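Local coordinates for protein putative pore-forming toxin (Bacteroides vulgatus ATCC 8482, PDB 3KOG) that is of unconfirmed function but may be a secreted or surface-attached pore-forming toxin, probably a lipoprotein, at residues Q101-S115 / S182-Q195. Sequence-based numbering, arbitrary orientation.
Sequences QEESSNSQIETTKHS and SVFVDYMKTTSVYQ
H114 and F184 form an offset stack near one end of a long antiparallel beta ladder whose register slips at two classic beta bulges. The stack is tight: ring centroids lie 3.8 Å apart, planes differ by 7°, and F184 CZ sits over the centre of the imidazole. With CG anti to the backbone N, H114 lies over the phenyl face while its edge meets S182, NE2 to OG 2.8 Å, a hydrogen bond of undecided direction. Next along this face, T112 OG1 donates to D186 OD2 (2.9 Å), arriving 37° out of the carboxylate plane. At each bulge two residues face one: E103 N and S104 N both reach V193 O, E110 N and T111 N both reach Y187 O, and the S104 and T111 bonds are weak (3.5 Å for S104 N to V193 O). The other edge of strand 179-198 is taken by strand 207-225. E110 OE1 reaches K135 of strand 126-143 in a salt bridge. Around Q108 and K189 the opposite face is looser and hydrated: their closest side-chain approach is OE1 to CE at 3.8 Å, and one water lies within hydrogen-bonding distance of Q108 OE1 and K189 O. E102 CG makes a CH-pi contact over the Y194 ring face, 4.2 Å from its centroid and 28° off the normal.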
ATOM      1  N   GLN A 101     -16.715   7.815  -3.625  1.00 17.63           N
ATOM      2  CA  GLN A 101     -16.637   6.593  -4.423  1.00 17.45           C
ATOM      3  C   GLN A 101     -15.483   6.679  -5.384  1.00 15.76           C
ATOM      4  O   GLN A 101     -15.424   7.579  -6.214  1.00 13.82           O
ATOM      5  CB  GLN A 101     -17.922   6.429  -5.215  1.00 18.01           C
ATOM      6  CG  GLN A 101     -17.953   5.208  -6.150  1.00 21.16           C
ATOM      7  CD  GLN A 101     -19.354   4.958  -6.583  1.00 25.65           C
ATOM      8  OE1 GLN A 101     -20.141   4.446  -5.786  1.00 34.13           O
ATOM      9  NE2 GLN A 101     -19.724   5.399  -7.800  1.00 27.40           N
ATOM     10  N   GLU A 102     -14.599   5.701  -5.315  1.00 15.95           N
ATOM     11  CA  GLU A 102     -13.492   5.581  -6.271  1.00 17.25           C
ATOM     12  C   GLU A 102     -13.989   5.027  -7.599  1.00 17.86           C
ATOM     13  O   GLU A 102     -14.491   3.913  -7.664  1.00 20.07           O
ATOM     14  CB  GLU A 102     -12.395   4.711  -5.703  1.00 17.17           C
ATOM     15  CG  GLU A 102     -11.046   4.803  -6.456  1.00 18.64           C
ATOM     16  CD  GLU A 102      -9.952   3.992  -5.781  1.00 22.45           C
ATOM     17  OE1 GLU A 102     -10.257   3.334  -4.755  1.00 25.27           O
ATOM     18  OE2 GLU A 102      -8.785   4.050  -6.246  1.00 22.70           O
ATOM     19  N   GLU A 103     -13.834   5.811  -8.646  1.00 17.13           N
ATOM     20  CA  GLU A 103     -14.404   5.526  -9.952  1.00 16.78           C
ATOM     21  C   GLU A 103     -13.390   4.826 -10.852  1.00 17.33           C
ATOM     22  O   GLU A 103     -13.781   4.078 -11.742  1.00 16.90           O
ATOM     23  CB  GLU A 103     -14.796   6.827 -10.662  1.00 17.39           C
ATOM     24  CG  GLU A 103     -15.881   7.677  -9.940  1.00 20.05           C
ATOM     25  CD  GLU A 103     -17.190   6.903  -9.715  1.00 25.82           C
ATOM     26  OE1 GLU A 103     -17.503   6.050 -10.567  1.00 29.14           O
ATOM     27  OE2 GLU A 103     -17.877   7.120  -8.692  1.00 25.89           O
ATOM     28  N   SER A 104     -12.100   5.101 -10.673  1.00 16.33           N
ATOM     29  CA  SER A 104     -11.070   4.513 -11.515  1.00 16.71           C
ATOM     30  C   SER A 104      -9.701   4.669 -10.812  1.00 18.13           C
ATOM     31  O   SER A 104      -9.520   5.568  -9.985  1.00 14.40           O
ATOM     32  CB  SER A 104     -11.053   5.164 -12.890  1.00 17.93           C
ATOM     33  OG  SER A 104     -10.534   6.454 -12.846  1.00 17.94           O
ATOM     34  N   SER A 105      -8.777   3.759 -11.113  1.00 17.83           N
ATOM     35  CA  SER A 105      -7.501   3.745 -10.452  1.00 20.25           C
ATOM     36  C   SER A 105      -6.463   3.109 -11.366  1.00 21.15           C
ATOM     37  O   SER A 105      -6.716   2.074 -11.958  1.00 21.27           O
ATOM     38  CB  SER A 105      -7.577   2.992  -9.133  1.00 20.41           C
ATOM     39  OG  SER A 105      -6.469   3.314  -8.344  1.00 23.17           O
ATOM     40  N   ASN A 106      -5.313   3.744 -11.497  1.00 20.88           N
ATOM     41  CA  ASN A 106      -4.253   3.194 -12.320  1.00 21.61           C
ATOM     42  C   ASN A 106      -2.917   3.404 -11.636  1.00 20.44           C
ATOM     43  O   ASN A 106      -2.587   4.527 -11.303  1.00 18.40           O
ATOM     44  CB  ASN A 106      -4.243   3.873 -13.690  1.00 22.80           C
ATOM     45  CG  ASN A 106      -3.115   3.373 -14.577  1.00 29.35           C
ATOM     46  OD1 ASN A 106      -3.238   2.322 -15.236  1.00 38.93           O
ATOM     47  ND2 ASN A 106      -2.005   4.121 -14.612  1.00 31.78           N
ATOM     48  N   SER A 107      -2.164   2.312 -11.458  1.00 19.52           N
ATOM     49  CA  SER A 107      -0.876   2.330 -10.800  1.00 19.64           C
ATOM     50  C   SER A 107       0.241   2.144 -11.795  1.00 19.79           C
ATOM     51  O   SER A 107       0.108   1.373 -12.759  1.00 20.20           O
ATOM     52  CB  SER A 107      -0.792   1.267  -9.753  1.00 20.17           C
ATOM     53  OG  SER A 107      -1.891   1.411  -8.899  1.00 21.32           O
ATOM     54  N   GLN A 108       1.305   2.884 -11.580  1.00 18.82           N
ATOM     55  CA  GLN A 108       2.483   2.820 -12.433  1.00 19.42           C
ATOM     56  C   GLN A 108       3.706   2.924 -11.535  1.00 18.76           C
ATOM     57  O   GLN A 108       3.651   3.426 -10.396  1.00 16.26           O
ATOM     58  CB  GLN A 108       2.431   3.904 -13.519  1.00 20.06           C
ATOM     59  CG  GLN A 108       2.868   5.280 -13.054  1.00 25.22           C
ATOM     60  CD  GLN A 108       2.620   6.378 -14.106  1.00 31.27           C
ATOM     61  OE1 GLN A 108       1.513   6.940 -14.185  1.00 34.82           O
ATOM     62  NE2 GLN A 108       3.660   6.719 -14.885  1.00 30.66           N
ATOM     63  N   ILE A 109       4.817   2.358 -12.021  1.00 19.26           N
ATOM     64  CA  ILE A 109       6.080   2.468 -11.300  1.00 18.55           C
ATOM     65  C   ILE A 109       6.561   3.854 -11.613  1.00 17.88           C
ATOM     66  O   ILE A 109       6.742   4.217 -12.779  1.00 17.99           O
ATOM     67  CB  ILE A 109       7.117   1.417 -11.745  1.00 18.37           C
ATOM     68  CG1 ILE A 109       6.615   0.014 -11.378  1.00 20.41           C
ATOM     69  CG2 ILE A 109       8.500   1.750 -11.135  1.00 19.38           C
ATOM     70  CD1 ILE A 109       7.220  -1.145 -12.198  1.00 24.50           C
ATOM     71  N   GLU A 110       6.771   4.654 -10.587  1.00 17.18           N
ATOM     72  CA  GLU A 110       7.355   5.974 -10.810  1.00 17.47           C
ATOM     73  C   GLU A 110       8.891   5.939 -10.832  1.00 17.03           C
ATOM     74  O   GLU A 110       9.506   6.634 -11.621  1.00 16.91           O
ATOM     75  CB  GLU A 110       6.908   6.906  -9.710  1.00 17.87           C
ATOM     76  CG  GLU A 110       7.459   8.274  -9.792  1.00 22.67           C
ATOM     77  CD  GLU A 110       6.900   9.151  -8.702  1.00 27.84           C
ATOM     78  OE1 GLU A 110       7.047   8.795  -7.502  1.00 29.60           O
ATOM     79  OE2 GLU A 110       6.341  10.198  -9.066  1.00 34.08           O
ATOM     80  N   THR A 111       9.480   5.206  -9.898  1.00 16.28           N
ATOM     81  CA  THR A 111      10.923   5.103  -9.764  1.00 15.52           C
ATOM     82  C   THR A 111      11.281   3.697  -9.350  1.00 15.06           C
ATOM     83  O   THR A 111      10.541   3.075  -8.576  1.00 14.52           O
ATOM     84  CB  THR A 111      11.466   6.125  -8.736  1.00 15.46           C
ATOM     85  OG1 THR A 111      11.086   7.424  -9.169  1.00 18.63           O
ATOM     86  CG2 THR A 111      12.991   6.062  -8.638  1.00 16.55           C
ATOM     87  N   THR A 112      12.358   3.148  -9.919  1.00 13.56           N
ATOM     88  CA  THR A 112      12.896   1.869  -9.506  1.00 13.24           C
ATOM     89  C   THR A 112      14.308   2.189  -8.998  1.00 12.36           C
ATOM     90  O   THR A 112      15.020   2.970  -9.642  1.00 11.26           O
ATOM     91  CB  THR A 112      12.933   0.889 -10.685  1.00 14.47           C
ATOM     92  OG1 THR A 112      11.603   0.675 -11.152  1.00 17.62           O
ATOM     93  CG2 THR A 112      13.500  -0.468 -10.295  1.00 14.89           C
ATOM     94  N   LYS A 113      14.642   1.708  -7.801  1.00 11.36           N
ATOM     95  CA  LYS A 113      16.000   1.834  -7.225  0.50 10.79           C
ATOM     96  C   LYS A 113      16.539   0.419  -7.071  1.00 10.74           C
ATOM     97  O   LYS A 113      15.783  -0.504  -6.716  1.00 10.41           O
ATOM     98  CB  LYS A 113      15.975   2.487  -5.844  0.50 10.38           C
ATOM     99  CG  LYS A 113      15.283   3.833  -5.788  0.50 11.76           C
ATOM    100  CD  LYS A 113      15.700   4.661  -4.533  0.50 12.81           C
ATOM    101  CE  LYS A 113      15.959   3.787  -3.310  0.50 13.82           C
ATOM    102  NZ  LYS A 113      15.671   4.493  -2.023  0.50 13.56           N
ATOM    103  N   HIS A 114      17.830   0.246  -7.318  1.00  9.20           N
ATOM    104  CA  HIS A 114      18.424  -1.054  -7.290  1.00  8.50           C
ATOM    105  C   HIS A 114      19.810  -0.944  -6.667  1.00  8.27           C
ATOM    106  O   HIS A 114      20.619  -0.144  -7.101  1.00  6.54           O
ATOM    107  CB  HIS A 114      18.545  -1.583  -8.714  1.00  9.03           C
ATOM    108  CG  HIS A 114      19.050  -2.985  -8.793  1.00  9.18           C
ATOM    109  ND1 HIS A 114      19.837  -3.442  -9.826  1.00  7.00           N
ATOM    110  CD2 HIS A 114      18.874  -4.036  -7.961  1.00  6.97           C
ATOM    111  CE1 HIS A 114      20.094  -4.724  -9.639  1.00 10.27           C
ATOM    112  NE2 HIS A 114      19.527  -5.107  -8.505  1.00  4.59           N
ATOM    113  N   SER A 115      20.071  -1.757  -5.655  1.00  9.07           N
ATOM    114  CA  SER A 115      21.392  -1.839  -5.077  1.00 10.39           C
ATOM    115  C   SER A 115      22.392  -2.541  -6.038  1.00 12.25           C
ATOM    116  O   SER A 115      21.995  -3.143  -7.071  1.00 12.99           O
ATOM    117  CB  SER A 115      21.316  -2.621  -3.780  1.00 10.95           C
ATOM    118  OG  SER A 115      21.040  -3.978  -4.045  1.00  8.26           O
ATOM    119  N   SER A 182      20.630  -8.821  -4.509  1.00 10.38           N
ATOM    120  CA  SER A 182      20.440  -7.401  -4.594  1.00 10.01           C
ATOM    121  C   SER A 182      19.037  -7.034  -4.128  1.00 10.67           C
ATOM    122  O   SER A 182      18.193  -7.904  -3.893  1.00 10.69           O
ATOM    123  CB  SER A 182      20.672  -6.886  -6.026  1.00  9.61           C
ATOM    124  OG  SER A 182      19.718  -7.421  -6.932  1.00 10.83           O
ATOM    125  N   VAL A 183      18.793  -5.738  -4.002  1.00 11.41           N
ATOM    126  CA  VAL A 183      17.459  -5.304  -3.587  1.00 11.41           C
ATOM    127  C   VAL A 183      16.938  -4.238  -4.546  1.00 10.50           C
ATOM    128  O   VAL A 183      17.611  -3.288  -4.823  1.00  9.11           O
ATOM    129  CB  VAL A 183      17.484  -4.773  -2.142  1.00 11.78           C
ATOM    130  CG1 VAL A 183      16.068  -4.359  -1.694  1.00 12.87           C
ATOM    131  CG2 VAL A 183      18.054  -5.836  -1.197  1.00 12.79           C
ATOM    132  N   PHE A 184      15.697  -4.400  -4.990  1.00 10.79           N
ATOM    133  CA  PHE A 184      14.937  -3.335  -5.648  1.00 11.57           C
ATOM    134  C   PHE A 184      13.966  -2.660  -4.686  1.00 11.71           C
ATOM    135  O   PHE A 184      13.396  -3.295  -3.811  1.00 12.58           O
ATOM    136  CB  PHE A 184      14.142  -3.851  -6.856  1.00 11.37           C
ATOM    137  CG  PHE A 184      14.971  -4.288  -8.012  1.00 13.73           C
ATOM    138  CD1 PHE A 184      15.502  -5.578  -8.068  1.00 16.69           C
ATOM    139  CD2 PHE A 184      15.142  -3.450  -9.087  1.00 13.65           C
ATOM    140  CE1 PHE A 184      16.264  -5.990  -9.198  1.00 16.71           C
ATOM    141  CE2 PHE A 184      15.911  -3.837 -10.178  1.00 14.59           C
ATOM    142  CZ  PHE A 184      16.458  -5.121 -10.215  1.00 16.86           C
ATOM    143  N   VAL A 185      13.818  -1.356  -4.847  1.00 12.03           N
ATOM    144  CA  VAL A 185      12.771  -0.582  -4.208  1.00 13.07           C
ATOM    145  C   VAL A 185      12.003   0.130  -5.311  1.00 13.14           C
ATOM    146  O   VAL A 185      12.585   0.894  -6.088  1.00 12.78           O
ATOM    147  CB  VAL A 185      13.344   0.425  -3.196  1.00 13.45           C
ATOM    148  CG1 VAL A 185      12.219   1.263  -2.573  1.00 14.94           C
ATOM    149  CG2 VAL A 185      14.165  -0.319  -2.126  1.00 14.05           C
ATOM    150  N   ASP A 186      10.687  -0.108  -5.388  1.00 12.98           N
ATOM    151  CA  ASP A 186       9.873   0.540  -6.364  1.00 13.90           C
ATOM    152  C   ASP A 186       8.913   1.492  -5.684  1.00 14.37           C
ATOM    153  O   ASP A 186       8.207   1.084  -4.797  1.00 13.50           O
ATOM    154  CB  ASP A 186       9.085  -0.470  -7.169  1.00 14.92           C
ATOM    155  CG  ASP A 186       9.975  -1.286  -8.123  1.00 19.81           C
ATOM    156  OD1 ASP A 186      10.578  -2.256  -7.669  1.00 25.56           O
ATOM    157  OD2 ASP A 186      10.065  -0.952  -9.311  1.00 26.06           O
ATOM    158  N   TYR A 187       8.881   2.733  -6.156  1.00 14.07           N
ATOM    159  CA  TYR A 187       7.888   3.700  -5.776  1.00 15.04           C
ATOM    160  C   TYR A 187       6.791   3.670  -6.793  1.00 14.71           C
ATOM    161  O   TYR A 187       7.017   3.869  -7.959  1.00 14.62           O
ATOM    162  CB  TYR A 187       8.493   5.111  -5.728  1.00 15.96           C
ATOM    163  CG  TYR A 187       9.582   5.344  -4.725  1.00 20.16           C
ATOM    164  CD1 TYR A 187       9.755   4.525  -3.637  1.00 20.96           C
ATOM    165  CD2 TYR A 187      10.399   6.464  -4.839  1.00 26.08           C
ATOM    166  CE1 TYR A 187      10.721   4.766  -2.719  1.00 24.24           C
ATOM    167  CE2 TYR A 187      11.376   6.717  -3.913  1.00 29.56           C
ATOM    168  CZ  TYR A 187      11.540   5.829  -2.856  1.00 29.97           C
ATOM    169  OH  TYR A 187      12.504   6.049  -1.895  1.00 33.77           O
HETATM  170  N   MSE A 188       5.586   3.401  -6.317  1.00 14.71           N
HETATM  171  CA  MSE A 188       4.385   3.254  -7.097  1.00 14.51           C
HETATM  172  C   MSE A 188       3.572   4.577  -6.966  1.00 14.86           C
HETATM  173  O   MSE A 188       3.465   5.142  -5.856  1.00 14.18           O
HETATM  174  CB  MSE A 188       3.541   2.106  -6.502  1.00 14.62           C
HETATM  175  CG  MSE A 188       4.275   0.755  -6.277  1.00 15.60           C
HETATM  176 SE   MSE A 188       5.045   0.133  -7.930  0.75 14.80          SE
HETATM  177  CE  MSE A 188       3.482   0.138  -9.040  1.00 13.56           C
ATOM    178  N   LYS A 189       3.104   5.088  -8.100  1.00 14.14           N
ATOM    179  CA  LYS A 189       2.234   6.265  -8.177  1.00 14.82           C
ATOM    180  C   LYS A 189       0.893   5.799  -8.705  1.00 13.68           C
ATOM    181  O   LYS A 189       0.821   5.239  -9.786  1.00 14.56           O
ATOM    182  CB  LYS A 189       2.805   7.319  -9.118  1.00 14.94           C
ATOM    183  CG  LYS A 189       1.884   8.564  -9.211  1.00 17.98           C
ATOM    184  CD  LYS A 189       2.486   9.667 -10.029  1.00 19.07           C
ATOM    185  CE  LYS A 189       2.120   9.563 -11.473  1.00 21.73           C
ATOM    186  NZ  LYS A 189       2.346  10.892 -12.150  1.00 22.04           N
ATOM    187  N   THR A 190      -0.160   5.951  -7.908  1.00 14.05           N
ATOM    188  CA  THR A 190      -1.468   5.490  -8.271  1.00 11.99           C
ATOM    189  C   THR A 190      -2.337   6.768  -8.492  1.00 13.02           C
ATOM    190  O   THR A 190      -2.416   7.608  -7.614  1.00 12.33           O
ATOM    191  CB  THR A 190      -2.060   4.583  -7.211  1.00 12.90           C
ATOM    192  OG1 THR A 190      -1.288   3.374  -7.033  1.00 13.45           O
ATOM    193  CG2 THR A 190      -3.503   4.212  -7.533  1.00 11.53           C
ATOM    194  N   THR A 191      -2.933   6.914  -9.669  1.00 11.03           N
ATOM    195  CA  THR A 191      -3.843   8.016 -10.000  1.00 11.99           C
ATOM    196  C   THR A 191      -5.282   7.474  -9.947  1.00 12.45           C
ATOM    197  O   THR A 191      -5.628   6.530 -10.662  1.00 13.29           O
ATOM    198  CB  THR A 191      -3.551   8.638 -11.380  1.00 12.13           C
ATOM    199  OG1 THR A 191      -2.140   8.977 -11.448  1.00 11.96           O
ATOM    200  CG2 THR A 191      -4.458   9.952 -11.639  1.00 14.27           C
ATOM    201  N   SER A 192      -6.083   8.065  -9.061  1.00 12.34           N
ATOM    202  CA  SER A 192      -7.449   7.640  -8.798  1.00 12.28           C
ATOM    203  C   SER A 192      -8.425   8.804  -8.909  1.00 11.22           C
ATOM    204  O   SER A 192      -8.145   9.894  -8.420  1.00 11.81           O
ATOM    205  CB  SER A 192      -7.528   7.008  -7.408  1.00 11.54           C
ATOM    206  OG  SER A 192      -6.624   5.896  -7.253  1.00 14.60           O
ATOM    207  N   VAL A 193      -9.580   8.552  -9.489  1.00  9.34           N
ATOM    208  CA  VAL A 193     -10.616   9.561  -9.672  1.00 10.17           C
ATOM    209  C   VAL A 193     -11.741   9.144  -8.739  1.00  9.35           C
ATOM    210  O   VAL A 193     -12.147   7.978  -8.745  1.00  9.22           O
ATOM    211  CB  VAL A 193     -11.140   9.596 -11.127  1.00 10.74           C
ATOM    212  CG1 VAL A 193     -12.393  10.491 -11.252  1.00 11.82           C
ATOM    213  CG2 VAL A 193     -10.011   9.988 -12.127  1.00 13.23           C
ATOM    214  N   TYR A 194     -12.211  10.094  -7.930  1.00  8.75           N
ATOM    215  CA  TYR A 194     -13.271   9.894  -6.984  1.00  8.32           C
ATOM    216  C   TYR A 194     -14.437  10.812  -7.305  1.00  9.47           C
ATOM    217  O   TYR A 194     -14.248  11.960  -7.725  1.00  8.67           O
ATOM    218  CB  TYR A 194     -12.828  10.228  -5.546  1.00  8.63           C
ATOM    219  CG  TYR A 194     -11.765   9.333  -4.959  1.00  7.42           C
ATOM    220  CD1 TYR A 194     -10.432   9.544  -5.229  1.00  8.38           C
ATOM    221  CD2 TYR A 194     -12.104   8.178  -4.219  1.00  8.89           C
ATOM    222  CE1 TYR A 194      -9.458   8.692  -4.703  1.00  8.28           C
ATOM    223  CE2 TYR A 194     -11.115   7.344  -3.732  1.00  9.43           C
ATOM    224  CZ  TYR A 194      -9.810   7.615  -3.984  1.00  9.18           C
ATOM    225  OH  TYR A 194      -8.815   6.757  -3.502  1.00 12.25           O
ATOM    226  N   GLN A 195     -15.650  10.336  -7.025  1.00  9.91           N
ATOM    227  CA  GLN A 195     -16.803  11.226  -6.921  1.00 10.71           C
ATOM    228  C   GLN A 195     -17.282  11.245  -5.476  1.00 12.02           C
ATOM    229  O   GLN A 195     -17.246  10.204  -4.745  1.00 14.31           O
ATOM    230  CB  GLN A 195     -17.961  10.763  -7.796  1.00 11.04           C
ATOM    231  CG  GLN A 195     -17.739  10.942  -9.261  1.00 13.59           C
ATOM    232  CD  GLN A 195     -19.031  10.709 -10.017  1.00 16.94           C
ATOM    233  OE1 GLN A 195     -19.702   9.723  -9.799  1.00 21.19           O
ATOM    234  NE2 GLN A 195     -19.396  11.628 -10.868  1.00 20.72           N
TER
HETATM  235  O   HOH W   1      -7.323   6.748 -12.883  1.00 32.82           O
HETATM  236  O   HOH W   2      -0.072   6.840 -11.741  1.00 20.67           O